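Local coordinates for genome polyprotein (Chicken sicinivirus JSY, PDB 6QWT) that probably copies the viral RNA genome as the 3Dpol RNA-dependent RNA polymerase, the C-terminal piece of the polyprotein, at residues F30-E35 with S408-R413; Y214-F219 with T394-V399. All coordinates share one frame; numbering follows the deposited sequence.

Interaction 1 of 2, residues F30-E35 with S408-R413; sequences FPVTKE and SVMWTR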
loop_
_atom_site.group_PDB
_atom_site.type_symbol
_atom_site.label_atom_id
_atom_site.label_comp_id
_atom_site.label_asym_id
_atom_site.label_seq_id
_atom_site.Cartn_x
_atom_site.Cartn_y
_atom_site.Cartn_z
ATOM N N PHE A 30 -26.990 -1.357 8.677
ATOM C CA PHE A 30 -26.846 -0.020 8.124
ATOM C C PHE A 30 -27.272 -0.016 6.665
ATOM O O PHE A 30 -27.294 -1.066 6.013
ATOM C CB PHE A 30 -25.395 0.472 8.242
ATOM C CG PHE A 30 -24.866 0.455 9.646
ATOM C CD1 PHE A 30 -25.050 1.543 10.484
ATOM C CD2 PHE A 30 -24.189 -0.653 10.131
ATOM C CE1 PHE A 30 -24.568 1.527 11.779
ATOM C CE2 PHE A 30 -23.704 -0.674 11.426
ATOM C CZ PHE A 30 -23.895 0.418 12.251
ATOM N N PRO A 31 -27.638 1.148 6.126
ATOM C CA PRO A 31 -27.902 1.240 4.684
ATOM C C PRO A 31 -26.693 0.783 3.879
ATOM O O PRO A 31 -25.567 1.233 4.105
ATOM C CB PRO A 31 -28.200 2.729 4.472
ATOM C CG PRO A 31 -28.714 3.197 5.798
ATOM C CD PRO A 31 -27.960 2.403 6.832
ATOM N N VAL A 32 -26.933 -0.127 2.939
ATOM C CA VAL A 32 -25.855 -0.747 2.175
ATOM C C VAL A 32 -25.368 0.243 1.122
ATOM O O VAL A 32 -26.059 0.508 0.136
ATOM C CB VAL A 32 -26.311 -2.063 1.534
ATOM C CG1 VAL A 32 -25.217 -2.632 0.638
ATOM C CG2 VAL A 32 -26.694 -3.066 2.614
ATOM N N THR A 33 -24.174 0.799 1.335
ATOM C CA THR A 33 -23.522 1.665 0.363
ATOM C C THR A 33 -22.330 0.999 -0.305
ATOM O O THR A 33 -21.686 1.621 -1.156
ATOM C CB THR A 33 -23.067 2.975 1.023
ATOM O OG1 THR A 33 -21.942 2.719 1.872
ATOM C CG2 THR A 33 -24.190 3.581 1.851
ATOM N N LYS A 34 -22.015 -0.243 0.061
ATOM C CA LYS A 34 -20.886 -0.968 -0.500
ATOM C C LYS A 34 -21.288 -2.414 -0.742
ATOM O O LYS A 34 -22.116 -2.972 -0.017
ATOM C CB LYS A 34 -19.663 -0.927 0.424
ATOM C CG LYS A 34 -18.858 0.361 0.366
ATOM C CD LYS A 34 -17.954 0.481 1.585
ATOM C CE LYS A 34 -16.655 1.194 1.258
ATOM N NZ LYS A 34 -15.754 1.241 2.444
ATOM N N GLU A 35 -20.684 -3.013 -1.760
ATOM C CA GLU A 35 -20.923 -4.397 -2.137
ATOM C C GLU A 35 -19.618 -4.985 -2.651
ATOM O O GLU A 35 -18.696 -4.243 -3.006
ATOM C CB GLU A 35 -22.016 -4.505 -3.211
ATOM C CG GLU A 35 -23.423 -4.240 -2.700
ATOM C CD GLU A 35 -24.462 -4.299 -3.804
ATOM O OE1 GLU A 35 -24.150 -4.836 -4.887
ATOM O OE2 GLU A 35 -25.589 -3.806 -3.590
ATOM N N SER A 408 -18.211 -2.850 6.559
ATOM C CA SER A 408 -17.453 -4.099 6.610
ATOM C C SER A 408 -18.121 -5.130 7.506
ATOM O O SER A 408 -18.031 -6.334 7.238
ATOM C CB SER A 408 -16.026 -3.842 7.095
ATOM O OG SER A 408 -15.284 -3.101 6.144
ATOM N N VAL A 409 -18.793 -4.684 8.570
ATOM C CA VAL A 409 -19.383 -5.618 9.518
ATOM C C VAL A 409 -20.523 -6.408 8.895
ATOM O O VAL A 409 -20.893 -7.470 9.411
ATOM C CB VAL A 409 -19.859 -4.874 10.782
ATOM C CG1 VAL A 409 -21.159 -4.130 10.510
ATOM C CG2 VAL A 409 -20.015 -5.847 11.943
ATOM N N MET A 410 -21.080 -5.929 7.789
ATOM C CA MET A 410 -22.202 -6.583 7.133
ATOM C C MET A 410 -21.764 -7.686 6.176
ATOM O O MET A 410 -22.613 -8.267 5.491
ATOM C CB MET A 410 -23.051 -5.539 6.402
ATOM C CG MET A 410 -23.434 -4.351 7.288
ATOM S SD MET A 410 -24.880 -3.427 6.722
ATOM C CE MET A 410 -24.152 -2.387 5.454
ATOM N N TRP A 411 -20.472 -8.001 6.128
ATOM C CA TRP A 411 -19.957 -9.026 5.232
ATOM C C TRP A 411 -18.894 -9.841 5.952
ATOM O O TRP A 411 -18.268 -9.379 6.911
ATOM C CB TRP A 411 -19.373 -8.418 3.951
ATOM C CG TRP A 411 -20.342 -7.562 3.202
ATOM C CD1 TRP A 411 -20.600 -6.239 3.414
ATOM C CD2 TRP A 411 -21.195 -7.970 2.124
ATOM N NE1 TRP A 411 -21.558 -5.797 2.531
ATOM C CE2 TRP A 411 -21.940 -6.841 1.729
ATOM C CE3 TRP A 411 -21.399 -9.181 1.454
ATOM C CZ2 TRP A 411 -22.873 -6.885 0.695
ATOM C CZ3 TRP A 411 -22.326 -9.224 0.426
ATOM C CH2 TRP A 411 -23.052 -8.083 0.058
ATOM N N THR A 412 -18.696 -11.065 5.476
ATOM C CA THR A 412 -17.696 -11.960 6.039
ATOM C C THR A 412 -17.085 -12.792 4.923
ATOM O O THR A 412 -17.669 -12.951 3.849
ATOM C CB THR A 412 -18.295 -12.875 7.116
ATOM O OG1 THR A 412 -17.262 -13.702 7.666
ATOM C CG2 THR A 412 -19.385 -13.758 6.527
ATOM N N ARG A 413 -15.889 -13.313 5.184
ATOM C CA ARG A 413 -15.208 -14.201 4.253
ATOM C C ARG A 413 -15.330 -15.668 4.644
ATOM O O ARG A 413 -14.735 -16.522 3.982
ATOM C CB ARG A 413 -13.730 -13.813 4.129
ATOM C CG ARG A 413 -13.440 -12.858 2.977
ATOM C CD ARG A 413 -12.088 -12.187 3.127
ATOM N NE ARG A 413 -12.125 -10.791 2.694
ATOM C CZ ARG A 413 -11.900 -10.394 1.447
ATOM N NH1 ARG A 413 -11.616 -11.286 0.509
ATOM N NH2 ARG A 413 -11.956 -9.105 1.136
HETATM O O HOH W 1 -22.116 -3.263 2.622
#
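Met410 reaches from the turn after helix 402-408 into the bend of segment 30-35, and the end of its thioether does the touching, the methyl meeting apolar carbon and the carbonyl Phe30 O. CE lies 3.9 Å from Val32 CG2, where the two side chains pass at a slant, and 4.2 Å from Phe30 CB. The thioether bends at its last torsion (chi3 -81°), folding the methyl toward Val32; a long, flexible, apolar side chain suits this uneven surface. The sulfur also faces the backbone of Phe30, but its position is less certain, so the weak N-H contact to it is doubtful. Beside the methionine, Val409 sets CG1 at the edge of the Phe30 ring, 4.4 Å from CE2, and the same phenyl continues onto Thr442 and Val443 of helix 433-449. This is the drier, better packed half of the contact.

The other half is wetter. Trp411 points its indole at strand 34-36, yet NE1 remains 3.8 Å from Lys34 O, and a water bridges the two. It lies in the plane of the indole at its edge, accepts from Trp411 NE1 at 2.6 Å and donates to Lys34 O at 2.7 Å. The benzo part of the indole lies near the backbone and CG of Glu35, whose carboxylate turns to a salt bridge with Arg45. A type I turn from Ser408 to Trp411, closed by a backbone bond, presents Val409, Met410 and Trp411 to segment 30-35.

Strand 411-412 also pairs with strand 22-23, an arrangement consistent with the N-terminal fingers region of picornaviral polymerases bridging to the thumb. Between these two segments, the chemistry implies an association resting mainly on apolar burial, with the indole N-H satisfied through a short water bridge.

Interaction 2 of 2, residues Y214-F219 with T394-V399; sequences YHWTPF and TYIHPV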
loop_
_atom_site.group_PDB
_atom_site.type_symbol
_atom_site.label_atom_id
_atom_site.label_comp_id
_atom_site.label_asym_id
_atom_site.label_seq_id
_atom_site.Cartn_x
_atom_site.Cartn_y
_atom_site.Cartn_z
ATOM N N TYR A 214 -0.413 4.134 17.361
ATOM C CA TYR A 214 0.775 4.724 17.966
ATOM C C TYR A 214 1.276 5.941 17.195
ATOM O O TYR A 214 1.584 6.975 17.796
ATOM C CB TYR A 214 1.892 3.677 18.068
ATOM C CG TYR A 214 3.186 4.232 18.626
ATOM C CD1 TYR A 214 4.192 4.689 17.782
ATOM C CD2 TYR A 214 3.397 4.306 19.997
ATOM C CE1 TYR A 214 5.370 5.203 18.286
ATOM C CE2 TYR A 214 4.577 4.820 20.511
ATOM C CZ TYR A 214 5.559 5.267 19.650
ATOM O OH TYR A 214 6.736 5.779 20.147
ATOM N N HIS A 215 1.365 5.836 15.871
ATOM C CA HIS A 215 2.087 6.834 15.093
ATOM C C HIS A 215 1.251 8.056 14.745
ATOM O O HIS A 215 1.817 9.055 14.291
ATOM C CB HIS A 215 2.642 6.195 13.819
ATOM C CG HIS A 215 3.836 5.328 14.067
ATOM N ND1 HIS A 215 3.774 3.951 14.048
ATOM C CD2 HIS A 215 5.116 5.644 14.373
ATOM C CE1 HIS A 215 4.968 3.456 14.318
ATOM N NE2 HIS A 215 5.801 4.462 14.521
ATOM N N TRP A 216 -0.063 8.017 14.959
ATOM C CA TRP A 216 -0.867 9.203 14.688
ATOM C C TRP A 216 -0.452 10.387 15.552
ATOM O O TRP A 216 -0.657 11.533 15.144
ATOM C CB TRP A 216 -2.352 8.885 14.881
ATOM C CG TRP A 216 -3.158 9.019 13.620
ATOM C CD1 TRP A 216 -4.279 9.773 13.446
ATOM C CD2 TRP A 216 -2.899 8.387 12.355
ATOM N NE1 TRP A 216 -4.738 9.651 12.156
ATOM C CE2 TRP A 216 -3.908 8.806 11.466
ATOM C CE3 TRP A 216 -1.914 7.508 11.890
ATOM C CZ2 TRP A 216 -3.962 8.379 10.139
ATOM C CZ3 TRP A 216 -1.968 7.084 10.571
ATOM C CH2 TRP A 216 -2.986 7.521 9.712
ATOM N N THR A 217 0.155 10.139 16.727
ATOM C CA THR A 217 0.617 11.253 17.557
ATOM C C THR A 217 1.856 11.919 16.965
ATOM O O THR A 217 1.831 13.142 16.742
ATOM C CB THR A 217 0.826 10.783 19.001
ATOM O OG1 THR A 217 -0.436 10.447 19.593
ATOM C CG2 THR A 217 1.499 11.873 19.835
ATOM N N PRO A 218 2.959 11.207 16.686
ATOM C CA PRO A 218 4.100 11.896 16.058
ATOM C C PRO A 218 3.812 12.373 14.640
ATOM O O PRO A 218 4.375 13.394 14.226
ATOM C CB PRO A 218 5.217 10.841 16.093
ATOM C CG PRO A 218 4.509 9.545 16.154
ATOM C CD PRO A 218 3.286 9.797 16.983
ATOM N N PHE A 219 2.962 11.671 13.882
ATOM C CA PHE A 219 2.538 12.178 12.577
ATOM C C PHE A 219 1.880 13.547 12.720
ATOM O O PHE A 219 2.193 14.486 11.977
ATOM C CB PHE A 219 1.563 11.199 11.911
ATOM C CG PHE A 219 2.204 9.939 11.387
ATOM C CD1 PHE A 219 1.430 8.960 10.780
ATOM C CD2 PHE A 219 3.571 9.729 11.500
ATOM C CE1 PHE A 219 2.006 7.796 10.292
ATOM C CE2 PHE A 219 4.153 8.564 11.017
ATOM C CZ PHE A 219 3.369 7.598 10.412
ATOM N N THR A 394 -2.356 15.943 23.979
ATOM C CA THR A 394 -1.130 15.747 23.216
ATOM C C THR A 394 -1.140 14.431 22.451
ATOM O O THR A 394 -0.321 14.251 21.543
ATOM C CB THR A 394 0.089 15.798 24.137
ATOM O OG1 THR A 394 -0.043 14.808 25.161
ATOM C CG2 THR A 394 0.219 17.175 24.778
ATOM N N TYR A 395 -2.042 13.517 22.789
ATOM C CA TYR A 395 -2.134 12.224 22.131
ATOM C C TYR A 395 -3.329 12.218 21.186
ATOM O O TYR A 395 -4.402 12.727 21.520
ATOM C CB TYR A 395 -2.234 11.107 23.169
ATOM C CG TYR A 395 -1.039 11.114 24.091
ATOM C CD1 TYR A 395 -1.109 11.702 25.346
ATOM C CD2 TYR A 395 0.174 10.575 23.686
ATOM C CE1 TYR A 395 -0.007 11.731 26.183
ATOM C CE2 TYR A 395 1.278 10.597 24.514
ATOM C CZ TYR A 395 1.184 11.175 25.761
ATOM O OH TYR A 395 2.286 11.195 26.581
ATOM N N ILE A 396 -3.127 11.652 19.998
ATOM C CA ILE A 396 -4.006 11.874 18.856
ATOM C C ILE A 396 -4.647 10.556 18.449
ATOM O O ILE A 396 -3.947 9.572 18.182
ATOM C CB ILE A 396 -3.237 12.491 17.674
ATOM C CG1 ILE A 396 -2.353 13.647 18.159
ATOM C CG2 ILE A 396 -4.203 12.960 16.597
ATOM C CD1 ILE A 396 -3.124 14.804 18.770
ATOM N N HIS A 397 -5.984 10.548 18.382
ATOM C CA HIS A 397 -6.746 9.383 17.951
ATOM C C HIS A 397 -6.756 9.287 16.427
ATOM O O HIS A 397 -6.961 10.295 15.743
ATOM C CB HIS A 397 -8.190 9.460 18.450
ATOM C CG HIS A 397 -8.343 9.266 19.927
ATOM N ND1 HIS A 397 -8.513 8.025 20.502
ATOM C CD2 HIS A 397 -8.383 10.160 20.943
ATOM C CE1 HIS A 397 -8.637 8.160 21.810
ATOM N NE2 HIS A 397 -8.562 9.446 22.104
ATOM N N PRO A 398 -6.543 8.095 15.871
ATOM C CA PRO A 398 -6.875 7.858 14.459
ATOM C C PRO A 398 -8.348 7.512 14.322
ATOM O O PRO A 398 -8.787 6.426 14.714
ATOM C CB PRO A 398 -5.966 6.679 14.085
ATOM C CG PRO A 398 -5.768 5.938 15.370
ATOM C CD PRO A 398 -5.863 6.944 16.489
ATOM N N VAL A 399 -9.123 8.446 13.778
ATOM C CA VAL A 399 -10.571 8.307 13.680
ATOM C C VAL A 399 -10.900 7.964 12.232
ATOM O O VAL A 399 -10.947 8.842 11.365
ATOM C CB VAL A 399 -11.293 9.572 14.148
ATOM C CG1 VAL A 399 -12.808 9.368 14.127
ATOM C CG2 VAL A 399 -10.818 9.949 15.545
HETATM O O HOH W 2 -1.573 8.050 18.055
#
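Thr217 OG1 is gripped by two partners. The backbone N-H of Ile396 donates to it over 3.0 Å along a fairly straight path (160°). A water is bonded to the same OG1 at 3.1 Å and lies 2.8 Å from Ile396 O, to which it can donate; it has other acceptors in reach, so this bridge may be shared. The side chain's first torsion (-67°) sets OG1 beside its own backbone N and CG2 anti to it; the methyl thereby comes to 3.4 Å from Thr394 O, a carbonyl that also accepts from His221. Tyr395 presents its ring edge to the same hydroxyl. A small, branched residue carrying one hydroxyl and one methyl fits this spot well. The helix is kinked here: neither Thr217 N nor Pro218 N bonds back to the preceding turn, and the proline has no N-H to give.

Strand 396-400 forms an antiparallel hairpin with strand 384-388, which begins within the FLKR sequence that marks motif E of picornaviral polymerases, at the junction of palm and thumb. Helix 212-222 packs against this hairpin at a steep angle, the short segments running at 116° to each other.

Trp216 supplies the broad apolar surface. Pro398 lays CB over one face of its five-membered ring, 3.6 Å from the centroid and almost along the ring normal, a CH-pi contact in which a rigid, apolar ring meets an electron-rich indole. Pro398 CA also comes within 3.4 Å of Trp216 CD1. The indole is fixed in rotation by NE1, which donates to His385 O of the paired strand, and by stacking with Phe386. Ile396 points back at the helix, with CB 3.7 Å from Trp216 O and CG1 packed against Thr217 CA.

Overall arrangement
From the N terminus, the chain first passes through residues 30-35, which meet residues 408-413 only after 372 intervening residues; interaction 1 thus closes a loop that contains most of the polymerase. Inside it the chain enters helix 212-222, runs through the palm sheet with strands 230-235, 327-332 and 335-340, and returns on strand 396-400 to close interaction 2. The second loop is thus nested in the first and does not cross it. Interaction 1 ties the N-terminal region to the turn and short strand between helix 402-408 and helix 417-428; interaction 2 fixes the hairpin before those helices to helix 212-222. Their centres lie 28 Å apart, with nearest atoms about 13 Å apart.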